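Putative 3-hydroxybutyryl-CoA dehydratase (Rhodopseudomonas palustris, PDB 3HIN) probably acts as a lyase of the enoyl-CoA hydratase/isomerase family, adding water across, or removing it to form, the double bond of an acyl-CoA thioester. Local coordinates at residues Pro15-Val20 and Met45-Asp50; Ala116-Gly121 and Ser136-Leu141; Ile130-Ala135 and Asp199-Leu204; Leu40-Met45 and Gln93-Val98. All coordinates share one frame; numbering follows the deposited sequence.

Contact 1 of 4, residues Pro15-Val20 and Met45-Asp50; sequences PSTLVV and MAALKD
Thr17 OG1, hydrogen-bonded to the backbone O of Asp14, lies 4.4 Å from Ala47 CB. This bond is made just where a short 3-10 turn, residues 15-17, leads into strand 18-23; Leu18 N, donating to Pro15 O at 3.2 Å, closes the turn. In the crotonase fold of this family the strand forms an edge of the larger sheet within the chain, pairing antiparallel with strand 26-31, and the helix 42-51 lies against it. No hydrogen bond crosses the contact, and the touching is mainly between apolar groups. Leu18 sends one branch out to the helix: CD1 comes within 3.5 Å of Ala47 CB, tighter than ordinary van der Waals contact, and lies equally close to the backbone N of Leu48. With CG placed opposite its own carbonyl carbon (chi1 -71°) and chi2 extended, the leucine reaches out to the helix at Ala47 and Leu48. The same alanine methyl is met by Pro15 CA at 3.9 Å, while Leu48 offers Leu18 CD1 its CB at 4.5 Å. Leu44 and Cys51 of the helix, and Leu31 of the neighbouring strand, pack around Leu18.

Contact 2 of 4, residues Ala116-Gly121 and Ser136-Leu141; sequences AVIGGG and SAYYAL
Val117 and Tyr139 are paired residues of two parallel strands, 116-118 and 138-140, in the small three-stranded sheet of this crotonase fold; helix 120-127 and strand 130-134 lie between them in the chain. Their side chains lie alongside one another on the buried face, Val117 CB 3.9 Å from Tyr139 CD1, touching Leu122 of the helix and with Phe187 stacked on the tyrosine ring. The backbone is tight here too. Val117 N donates to Tyr138 O at 2.9 Å, nearly along the C=O axis (174°), and Gly119 N to Ala140 O at 2.8 Å. Between these bonds Val117 O receives the CA-H of Tyr139 at 3.4 Å. Gly119, with its positive phi, is the N-cap of helix 120-127. In crotonases this glycine-rich helix start commonly supplies a peptide N-H of the oxyanion hole, and the same is probable here.

The other face, carrying Ala116, Ile118, Tyr138 and Ala140, is the less enclosed one, with Ile118 and Tyr138 partly exposed and Arg37 touching Ala116 and Tyr138. Ile118 CG2 lies 4.0 Å from both Ala140 CB and Tyr138 CE1. Tyr138, its CG lodged between backbone N and carbonyl carbon (chi1 59°), turns its ring over the neighbouring strand, so that Ala116 CA sits above one face in a CH-pi contact, 3.8 Å from the centroid. At the ring's end, Tyr138 OH lies 3.3 Å from Ala116 CB.

Contact 3 of 4, residues Ile130-Ala135 and Asp199-Leu204; sequences IRVAEA and DKALEL
Strand 130-134 and the helical segment 199-204 run in nearly opposite directions, at 153° with axes 8.6 Å apart, and their backbones come nearest where Val132 faces Ala201, CA to CA 6.3 Å. This is helix-on-sheet packing within the crotonase fold: the strand lies between strands 109-113 and 190-192 of the larger sheet, and helix 197-208, which follows the last of these, packs back across them.

Alternate residues of the strand, Ile130 and Val132, point at the helix. Val132 carries most of the contact and divides its two methyls between two turns. CG1 meets the aliphatic start of Lys200 at about a right angle, 3.6 Å from Lys200 CG, whereas CG2 meets Leu204 tip to tip, 3.6 Å from its CD1. Val132 CG2 also lies 4.4 Å from Ala201 CB, where the two backbones are nearest. The same Leu204 CD1 also takes Ile130 CG2 at 4.0 Å. Tyr190 of strand 190-192 touches Ile130, Val132 and Leu204, and Ile110 of the opposite neighbouring strand touches Val132 and Ala201.

Lys200 serves two roles. Extended at its first torsion but bent at chi2 (68°), it lays CB and CG on the valine and then carries its amine away from the strand. There NZ forms a salt bridge with Glu203 one turn on, 3.0 Å from OE2 and approaching it from above the carboxylate plane, 62° out of it.

Contact 4 of 4, residues Leu40-Met45 and Gln93-Val98; sequences LNDGLM and QTWHRV
Trp95 and Asp42 supply the hydrogen bond across this contact. Trp95 NE1 donates to Asp42 OD1 at 3.2 Å, the oxygen lying close to the plane of the indole while the carboxylate stands nearly perpendicular to it (82°). Asp42 OD1 is also bonded to His91 NE2, and OD2 forms a salt bridge with Arg81, so both oxygens of this first-turn residue are engaged. A second polar element lies within segment 40-45: Asn41, at the N-cap, accepts from Leu44 N through OD1 at 2.8 Å.

The aromatic interactions belong to Met45. Bent at both chi2 and chi3, its chain folds along one face of the indole: SD sits almost squarely over the six-membered ring, 4.4 Å from its centroid and 9° off the normal, and Met45 CE lies over the five-membered ring of Trp95, 3.8 Å from its centroid, a CH-pi contact.

Apolar packing completes the set. Met45 CE also touches Val98 CB at 3.7 Å, one turn along from Trp95, while Leu40 CB reaches Trp95 CH2 at 3.5 Å on an oblique approach. The Met-aromatic contact and the indole hydrogen bond join the start of helix 42-51 to the long helix 85-103 of the crotonase fold.

How the contacts relate
Contacts 1 and 4 share helix 42-51, but Met45 takes part only in contact 4: the helix lies on the sheet edge in contact 1 and against helix 85-103 in contact 4. Leu18 of contact 1 packs on Leu44 and Leu48 on Val98 of contact 4. Contact 2 lies in the smaller sheet and meets contact 4 through Leu40 CD1 beside Gly120 O, and contact 3 through Tyr139 against Ala133. Contacts 1, 2 and 4 are largely buried, contact 3 only partly. Contacts 1 and 3 join helix to sheet without a hydrogen bond between segments; contact 2 relies on backbone bonds, contact 4 on a tryptophan hydrogen-bonded at its edge and packed by methionine on one face.

Contact 1 of 4, residues Pro15-Val20 and Met45-Asp50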
# COMPACT_ATOMS: atom_id res chain seq x y z
N PRO A 15 11.93 -28.92 -14.85
CA PRO A 15 10.71 -29.56 -15.27
C PRO A 15 10.49 -30.98 -14.67
O PRO A 15 9.38 -31.52 -14.76
CB PRO A 15 10.87 -29.65 -16.81
CG PRO A 15 12.37 -29.59 -17.03
CD PRO A 15 12.84 -28.64 -15.97
N SER A 16 11.51 -31.60 -14.08
CA SER A 16 11.32 -32.93 -13.55
C SER A 16 10.53 -32.83 -12.27
O SER A 16 10.09 -33.84 -11.76
CB SER A 16 12.65 -33.61 -13.24
OG SER A 16 13.20 -33.08 -12.01
N THR A 17 10.37 -31.61 -11.73
CA THR A 17 9.59 -31.42 -10.48
C THR A 17 8.10 -31.29 -10.78
O THR A 17 7.35 -30.97 -9.91
CB THR A 17 10.00 -30.12 -9.71
OG1 THR A 17 9.79 -28.99 -10.55
CG2 THR A 17 11.44 -30.17 -9.29
N LEU A 18 7.66 -31.51 -12.02
CA LEU A 18 6.24 -31.24 -12.39
C LEU A 18 5.85 -32.40 -13.27
O LEU A 18 6.71 -32.93 -13.92
CB LEU A 18 6.08 -29.94 -13.21
CG LEU A 18 6.29 -28.62 -12.45
CD1 LEU A 18 6.03 -27.45 -13.39
CD2 LEU A 18 5.44 -28.49 -11.16
N VAL A 19 4.59 -32.82 -13.25
CA VAL A 19 4.10 -33.74 -14.21
C VAL A 19 2.93 -33.12 -14.93
O VAL A 19 1.85 -32.94 -14.34
CB VAL A 19 3.63 -35.05 -13.55
CG1 VAL A 19 2.72 -35.85 -14.57
CG2 VAL A 19 4.85 -35.86 -12.99
N VAL A 20 3.14 -32.83 -16.20
CA VAL A 20 2.25 -32.02 -17.02
C VAL A 20 1.56 -32.87 -18.09
O VAL A 20 2.23 -33.51 -18.94
CB VAL A 20 3.07 -30.94 -17.76
CG1 VAL A 20 2.16 -30.07 -18.60
CG2 VAL A 20 3.92 -30.11 -16.80
N MET A 45 9.17 -23.65 -9.20
CA MET A 45 8.52 -22.39 -9.47
C MET A 45 8.82 -21.89 -10.85
O MET A 45 7.90 -21.42 -11.55
CB MET A 45 8.85 -21.38 -8.36
CG MET A 45 8.16 -21.77 -7.02
SD MET A 45 6.35 -21.45 -7.06
CE MET A 45 6.56 -19.68 -6.90
N ALA A 46 10.08 -21.98 -11.28
CA ALA A 46 10.43 -21.57 -12.66
C ALA A 46 9.78 -22.46 -13.71
O ALA A 46 9.26 -21.97 -14.73
CB ALA A 46 11.92 -21.52 -12.84
N ALA A 47 9.78 -23.78 -13.47
CA ALA A 47 9.10 -24.73 -14.35
C ALA A 47 7.62 -24.41 -14.41
O ALA A 47 7.06 -24.51 -15.46
CB ALA A 47 9.25 -26.19 -13.88
N LEU A 48 7.02 -24.11 -13.25
CA LEU A 48 5.62 -23.67 -13.16
C LEU A 48 5.31 -22.42 -14.01
O LEU A 48 4.41 -22.42 -14.81
CB LEU A 48 5.26 -23.38 -11.69
CG LEU A 48 3.81 -23.02 -11.39
CD1 LEU A 48 2.88 -24.09 -12.02
CD2 LEU A 48 3.51 -22.89 -9.84
N LYS A 49 6.07 -21.37 -13.84
CA LYS A 49 5.90 -20.19 -14.64
C LYS A 49 5.92 -20.52 -16.14
O LYS A 49 5.10 -20.01 -16.92
CB LYS A 49 7.04 -19.27 -14.31
CG LYS A 49 6.96 -17.88 -14.88
CD LYS A 49 8.15 -17.07 -14.32
CE LYS A 49 8.63 -16.04 -15.31
NZ LYS A 49 7.89 -14.77 -14.98
N ASP A 50 6.88 -21.36 -16.53
CA ASP A 50 6.99 -21.85 -17.90
C ASP A 50 5.71 -22.50 -18.39
O ASP A 50 5.26 -22.16 -19.47
CB ASP A 50 8.13 -22.86 -18.06
CG ASP A 50 9.49 -22.20 -18.24
OD1 ASP A 50 9.53 -20.92 -18.21
OD2 ASP A 50 10.51 -22.94 -18.37

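Contact 2 of 4, residues Ala116-Gly121 and Ser136-Leu141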
# COMPACT_ATOMS: atom_id res chain seq x y z
N ALA A 116 -1.26 -31.77 3.03
CA ALA A 116 -0.70 -30.48 3.43
C ALA A 116 -0.92 -29.36 2.39
O ALA A 116 -0.69 -29.55 1.19
CB ALA A 116 0.80 -30.67 3.82
N VAL A 117 -1.46 -28.22 2.84
CA VAL A 117 -1.59 -27.00 2.00
C VAL A 117 -1.14 -25.89 2.90
O VAL A 117 -1.94 -25.19 3.54
CB VAL A 117 -3.05 -26.75 1.57
CG1 VAL A 117 -3.13 -25.50 0.68
CG2 VAL A 117 -3.72 -28.10 0.84
N ILE A 118 0.16 -25.78 3.06
CA ILE A 118 0.62 -24.92 4.10
C ILE A 118 1.68 -23.94 3.60
O ILE A 118 2.47 -24.30 2.72
CB ILE A 118 1.10 -25.71 5.37
CG1 ILE A 118 2.49 -26.29 5.19
CG2 ILE A 118 0.14 -26.86 5.76
CD1 ILE A 118 2.77 -27.48 6.27
N GLY A 119 1.74 -22.73 4.20
CA GLY A 119 2.82 -21.78 3.86
C GLY A 119 2.68 -21.40 2.39
O GLY A 119 1.57 -21.15 1.91
N GLY A 120 3.81 -21.43 1.65
CA GLY A 120 3.82 -21.22 0.21
C GLY A 120 2.81 -22.03 -0.57
O GLY A 120 2.28 -21.58 -1.59
N GLY A 121 2.56 -23.26 -0.12
CA GLY A 121 1.54 -24.13 -0.72
C GLY A 121 0.19 -23.49 -0.58
O GLY A 121 -0.58 -23.52 -1.53
N SER A 136 -8.72 -34.70 3.43
CA SER A 136 -7.41 -34.74 4.10
C SER A 136 -6.68 -33.37 4.05
O SER A 136 -5.67 -33.17 4.73
CB SER A 136 -6.51 -35.79 3.43
OG SER A 136 -6.28 -35.35 2.07
N ALA A 137 -7.21 -32.42 3.28
CA ALA A 137 -6.48 -31.16 3.04
C ALA A 137 -6.48 -30.43 4.37
O ALA A 137 -7.49 -30.48 5.12
CB ALA A 137 -7.16 -30.33 1.94
N TYR A 138 -5.36 -29.81 4.71
CA TYR A 138 -5.32 -28.99 5.92
C TYR A 138 -4.44 -27.78 5.68
O TYR A 138 -3.50 -27.86 4.89
CB TYR A 138 -4.85 -29.80 7.15
CG TYR A 138 -3.47 -30.41 7.02
CD1 TYR A 138 -2.37 -29.74 7.49
CD2 TYR A 138 -3.28 -31.67 6.44
CE1 TYR A 138 -1.10 -30.28 7.39
CE2 TYR A 138 -1.99 -32.26 6.35
CZ TYR A 138 -0.91 -31.53 6.83
OH TYR A 138 0.36 -32.01 6.76
N TYR A 139 -4.76 -26.68 6.36
CA TYR A 139 -4.26 -25.35 6.03
C TYR A 139 -3.54 -24.75 7.22
O TYR A 139 -3.99 -24.92 8.40
CB TYR A 139 -5.40 -24.41 5.73
CG TYR A 139 -6.33 -24.91 4.66
CD1 TYR A 139 -5.95 -24.85 3.30
CD2 TYR A 139 -7.57 -25.47 4.99
CE1 TYR A 139 -6.76 -25.32 2.31
CE2 TYR A 139 -8.44 -25.96 3.97
CZ TYR A 139 -8.02 -25.85 2.65
OH TYR A 139 -8.81 -26.30 1.63
N ALA A 140 -2.41 -24.11 6.94
CA ALA A 140 -1.64 -23.47 7.98
C ALA A 140 -0.63 -22.52 7.40
O ALA A 140 -0.18 -22.67 6.23
CB ALA A 140 -0.91 -24.51 8.84
N LEU A 141 -0.26 -21.55 8.24
CA LEU A 141 0.85 -20.67 7.96
C LEU A 141 1.86 -20.76 9.10
O LEU A 141 1.86 -19.92 9.99
CB LEU A 141 0.36 -19.24 7.82
CG LEU A 141 -0.55 -19.08 6.63
CD1 LEU A 141 -1.31 -17.77 6.90
CD2 LEU A 141 0.17 -19.05 5.31

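Contact 3 of 4, residues Ile130-Ala135 and Asp199-Leu204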
# COMPACT_ATOMS: atom_id res chain seq x y z
N ILE A 130 -10.31 -21.22 -8.38
CA ILE A 130 -11.20 -22.17 -7.65
C ILE A 130 -10.32 -23.21 -6.95
O ILE A 130 -9.34 -23.67 -7.50
CB ILE A 130 -12.10 -22.86 -8.63
CG1 ILE A 130 -13.01 -21.84 -9.34
CG2 ILE A 130 -12.94 -24.06 -8.01
CD1 ILE A 130 -13.74 -22.47 -10.53
N ARG A 131 -10.70 -23.60 -5.75
CA ARG A 131 -9.97 -24.64 -5.03
C ARG A 131 -11.03 -25.68 -4.74
O ARG A 131 -12.20 -25.31 -4.41
CB ARG A 131 -9.36 -24.04 -3.73
CG ARG A 131 -8.10 -23.16 -3.88
CD ARG A 131 -7.94 -22.12 -2.74
NE ARG A 131 -9.07 -21.18 -2.82
CZ ARG A 131 -9.19 -20.24 -3.77
NH1 ARG A 131 -10.32 -19.48 -3.83
NH2 ARG A 131 -8.21 -20.03 -4.66
N VAL A 132 -10.65 -26.96 -4.86
CA VAL A 132 -11.46 -28.08 -4.46
C VAL A 132 -10.62 -28.82 -3.42
O VAL A 132 -9.43 -29.14 -3.69
CB VAL A 132 -11.78 -29.05 -5.62
CG1 VAL A 132 -12.78 -30.05 -5.15
CG2 VAL A 132 -12.32 -28.32 -6.80
N ALA A 133 -11.21 -29.03 -2.25
CA ALA A 133 -10.52 -29.66 -1.15
C ALA A 133 -11.13 -31.04 -0.84
O ALA A 133 -12.35 -31.14 -0.60
CB ALA A 133 -10.52 -28.77 0.09
N GLU A 134 -10.28 -32.08 -0.93
CA GLU A 134 -10.51 -33.42 -0.32
C GLU A 134 -10.54 -33.39 1.22
O GLU A 134 -9.95 -32.47 1.81
CB GLU A 134 -9.32 -34.34 -0.67
CG GLU A 134 -9.59 -35.23 -1.75
CD GLU A 134 -8.38 -36.00 -2.22
OE1 GLU A 134 -7.68 -36.71 -1.46
OE2 GLU A 134 -8.20 -35.91 -3.44
N ALA A 135 -11.11 -34.41 1.88
CA ALA A 135 -11.18 -34.37 3.33
C ALA A 135 -9.81 -34.19 4.03
O ALA A 135 -9.75 -33.61 5.10
CB ALA A 135 -11.85 -35.60 3.87
N ASP A 199 -10.28 -35.54 -9.43
CA ASP A 199 -11.44 -35.94 -10.23
C ASP A 199 -12.41 -34.77 -10.28
O ASP A 199 -12.82 -34.36 -11.36
CB ASP A 199 -12.07 -37.18 -9.62
CG ASP A 199 -11.33 -38.49 -10.02
OD1 ASP A 199 -10.51 -38.49 -10.98
OD2 ASP A 199 -11.62 -39.55 -9.40
N LYS A 200 -12.74 -34.21 -9.12
CA LYS A 200 -13.67 -33.06 -9.11
C LYS A 200 -13.07 -31.88 -9.92
O LYS A 200 -13.74 -31.26 -10.76
CB LYS A 200 -14.03 -32.62 -7.68
CG LYS A 200 -14.97 -31.40 -7.67
CD LYS A 200 -16.37 -31.80 -8.24
CE LYS A 200 -17.46 -30.79 -7.90
NZ LYS A 200 -18.79 -31.14 -8.49
N ALA A 201 -11.79 -31.61 -9.70
CA ALA A 201 -11.18 -30.43 -10.30
C ALA A 201 -11.22 -30.61 -11.77
O ALA A 201 -11.42 -29.63 -12.50
CB ALA A 201 -9.72 -30.26 -9.82
N LEU A 202 -11.03 -31.85 -12.22
CA LEU A 202 -11.06 -32.09 -13.64
C LEU A 202 -12.48 -31.99 -14.22
O LEU A 202 -12.67 -31.48 -15.32
CB LEU A 202 -10.41 -33.43 -13.97
CG LEU A 202 -10.11 -33.68 -15.47
CD1 LEU A 202 -9.12 -32.70 -16.09
CD2 LEU A 202 -9.61 -35.15 -15.77
N GLU A 203 -13.50 -32.42 -13.51
CA GLU A 203 -14.81 -32.11 -14.06
C GLU A 203 -15.14 -30.60 -14.08
O GLU A 203 -15.79 -30.13 -15.00
CB GLU A 203 -15.92 -32.94 -13.41
CG GLU A 203 -16.27 -32.43 -12.06
CD GLU A 203 -17.76 -32.50 -11.73
OE1 GLU A 203 -18.29 -33.65 -11.74
OE2 GLU A 203 -18.35 -31.42 -11.41
N LEU A 204 -14.69 -29.85 -13.08
CA LEU A 204 -14.80 -28.40 -13.14
C LEU A 204 -14.04 -27.83 -14.31
O LEU A 204 -14.54 -26.94 -14.97
CB LEU A 204 -14.34 -27.72 -11.85
CG LEU A 204 -15.19 -28.08 -10.64
CD1 LEU A 204 -14.62 -27.43 -9.41
CD2 LEU A 204 -16.58 -27.58 -10.79

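Contact 4 of 4, residues Leu40-Met45 and Gln93-Val98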
# COMPACT_ATOMS: atom_id res chain seq x y z
N LEU A 40 7.94 -26.47 -2.39
CA LEU A 40 8.26 -25.55 -3.49
C LEU A 40 9.71 -25.12 -3.42
O LEU A 40 10.22 -24.95 -2.33
CB LEU A 40 7.36 -24.30 -3.40
CG LEU A 40 5.88 -24.58 -3.20
CD1 LEU A 40 5.10 -23.23 -3.11
CD2 LEU A 40 5.30 -25.60 -4.30
N ASN A 41 10.38 -25.00 -4.57
CA ASN A 41 11.75 -24.47 -4.65
C ASN A 41 11.88 -23.68 -5.93
O ASN A 41 10.94 -23.67 -6.75
CB ASN A 41 12.82 -25.59 -4.57
CG ASN A 41 12.79 -26.53 -5.79
OD1 ASN A 41 11.99 -26.38 -6.73
ND2 ASN A 41 13.68 -27.50 -5.78
N ASP A 42 13.02 -23.04 -6.15
CA ASP A 42 13.10 -22.12 -7.30
C ASP A 42 12.91 -22.77 -8.64
O ASP A 42 12.32 -22.18 -9.52
CB ASP A 42 14.36 -21.26 -7.32
CG ASP A 42 14.49 -20.36 -6.09
OD1 ASP A 42 13.45 -20.04 -5.49
OD2 ASP A 42 15.64 -19.97 -5.69
N GLY A 43 13.39 -23.99 -8.80
CA GLY A 43 13.29 -24.60 -10.11
C GLY A 43 11.87 -25.11 -10.36
O GLY A 43 11.38 -25.20 -11.50
N LEU A 44 11.17 -25.46 -9.29
CA LEU A 44 9.82 -25.95 -9.51
C LEU A 44 9.00 -24.74 -9.93
O LEU A 44 8.31 -24.79 -10.93
CB LEU A 44 9.24 -26.71 -8.33
CG LEU A 44 7.73 -27.02 -8.38
CD1 LEU A 44 7.42 -28.09 -7.40
CD2 LEU A 44 6.84 -25.80 -8.07
N MET A 45 9.17 -23.65 -9.20
CA MET A 45 8.52 -22.39 -9.47
C MET A 45 8.82 -21.89 -10.85
O MET A 45 7.90 -21.42 -11.55
CB MET A 45 8.85 -21.38 -8.36
CG MET A 45 8.16 -21.77 -7.02
SD MET A 45 6.35 -21.45 -7.06
CE MET A 45 6.56 -19.68 -6.90
N GLN A 93 9.83 -11.09 -5.03
CA GLN A 93 9.26 -10.59 -6.28
C GLN A 93 9.21 -11.66 -7.39
O GLN A 93 8.20 -11.82 -8.11
CB GLN A 93 10.08 -9.36 -6.68
CG GLN A 93 9.71 -8.19 -5.73
CD GLN A 93 8.28 -7.62 -5.98
OE1 GLN A 93 8.04 -6.97 -7.01
NE2 GLN A 93 7.34 -7.86 -5.05
N THR A 94 10.32 -12.37 -7.53
CA THR A 94 10.39 -13.56 -8.34
C THR A 94 9.19 -14.51 -8.14
O THR A 94 8.55 -14.90 -9.10
CB THR A 94 11.71 -14.25 -8.03
OG1 THR A 94 12.67 -13.68 -8.91
CG2 THR A 94 11.64 -15.63 -8.20
N TRP A 95 8.88 -14.85 -6.90
CA TRP A 95 7.77 -15.75 -6.68
C TRP A 95 6.47 -15.05 -7.04
O TRP A 95 5.59 -15.68 -7.57
CB TRP A 95 7.75 -16.29 -5.24
CG TRP A 95 8.74 -17.45 -5.09
CD1 TRP A 95 9.96 -17.56 -5.69
CD2 TRP A 95 8.56 -18.65 -4.34
NE1 TRP A 95 10.57 -18.75 -5.34
CE2 TRP A 95 9.73 -19.43 -4.50
CE3 TRP A 95 7.52 -19.14 -3.54
CZ2 TRP A 95 9.89 -20.70 -3.90
CZ3 TRP A 95 7.69 -20.39 -2.92
CH2 TRP A 95 8.86 -21.16 -3.12
N HIS A 96 6.36 -13.74 -6.79
CA HIS A 96 5.15 -13.07 -7.18
C HIS A 96 4.94 -13.17 -8.69
O HIS A 96 3.79 -13.30 -9.17
CB HIS A 96 5.18 -11.62 -6.74
CG HIS A 96 5.02 -11.44 -5.26
ND1 HIS A 96 4.72 -10.23 -4.71
CD2 HIS A 96 5.20 -12.31 -4.23
CE1 HIS A 96 4.67 -10.35 -3.39
NE2 HIS A 96 4.96 -11.60 -3.07
N ARG A 97 6.02 -13.14 -9.46
CA ARG A 97 5.82 -13.14 -10.89
C ARG A 97 5.30 -14.50 -11.36
O ARG A 97 4.51 -14.57 -12.34
CB ARG A 97 7.09 -12.76 -11.68
CG ARG A 97 7.63 -11.39 -11.34
CD ARG A 97 6.73 -10.19 -11.87
NE ARG A 97 5.51 -9.96 -11.06
CZ ARG A 97 5.48 -9.32 -9.89
NH1 ARG A 97 4.32 -9.18 -9.25
NH2 ARG A 97 6.60 -8.85 -9.34
N VAL A 98 5.69 -15.56 -10.66
CA VAL A 98 5.16 -16.88 -10.97
C VAL A 98 3.64 -16.89 -10.67
O VAL A 98 2.86 -17.29 -11.48
CB VAL A 98 5.80 -18.00 -10.13
CG1 VAL A 98 5.07 -19.32 -10.43
CG2 VAL A 98 7.36 -18.11 -10.36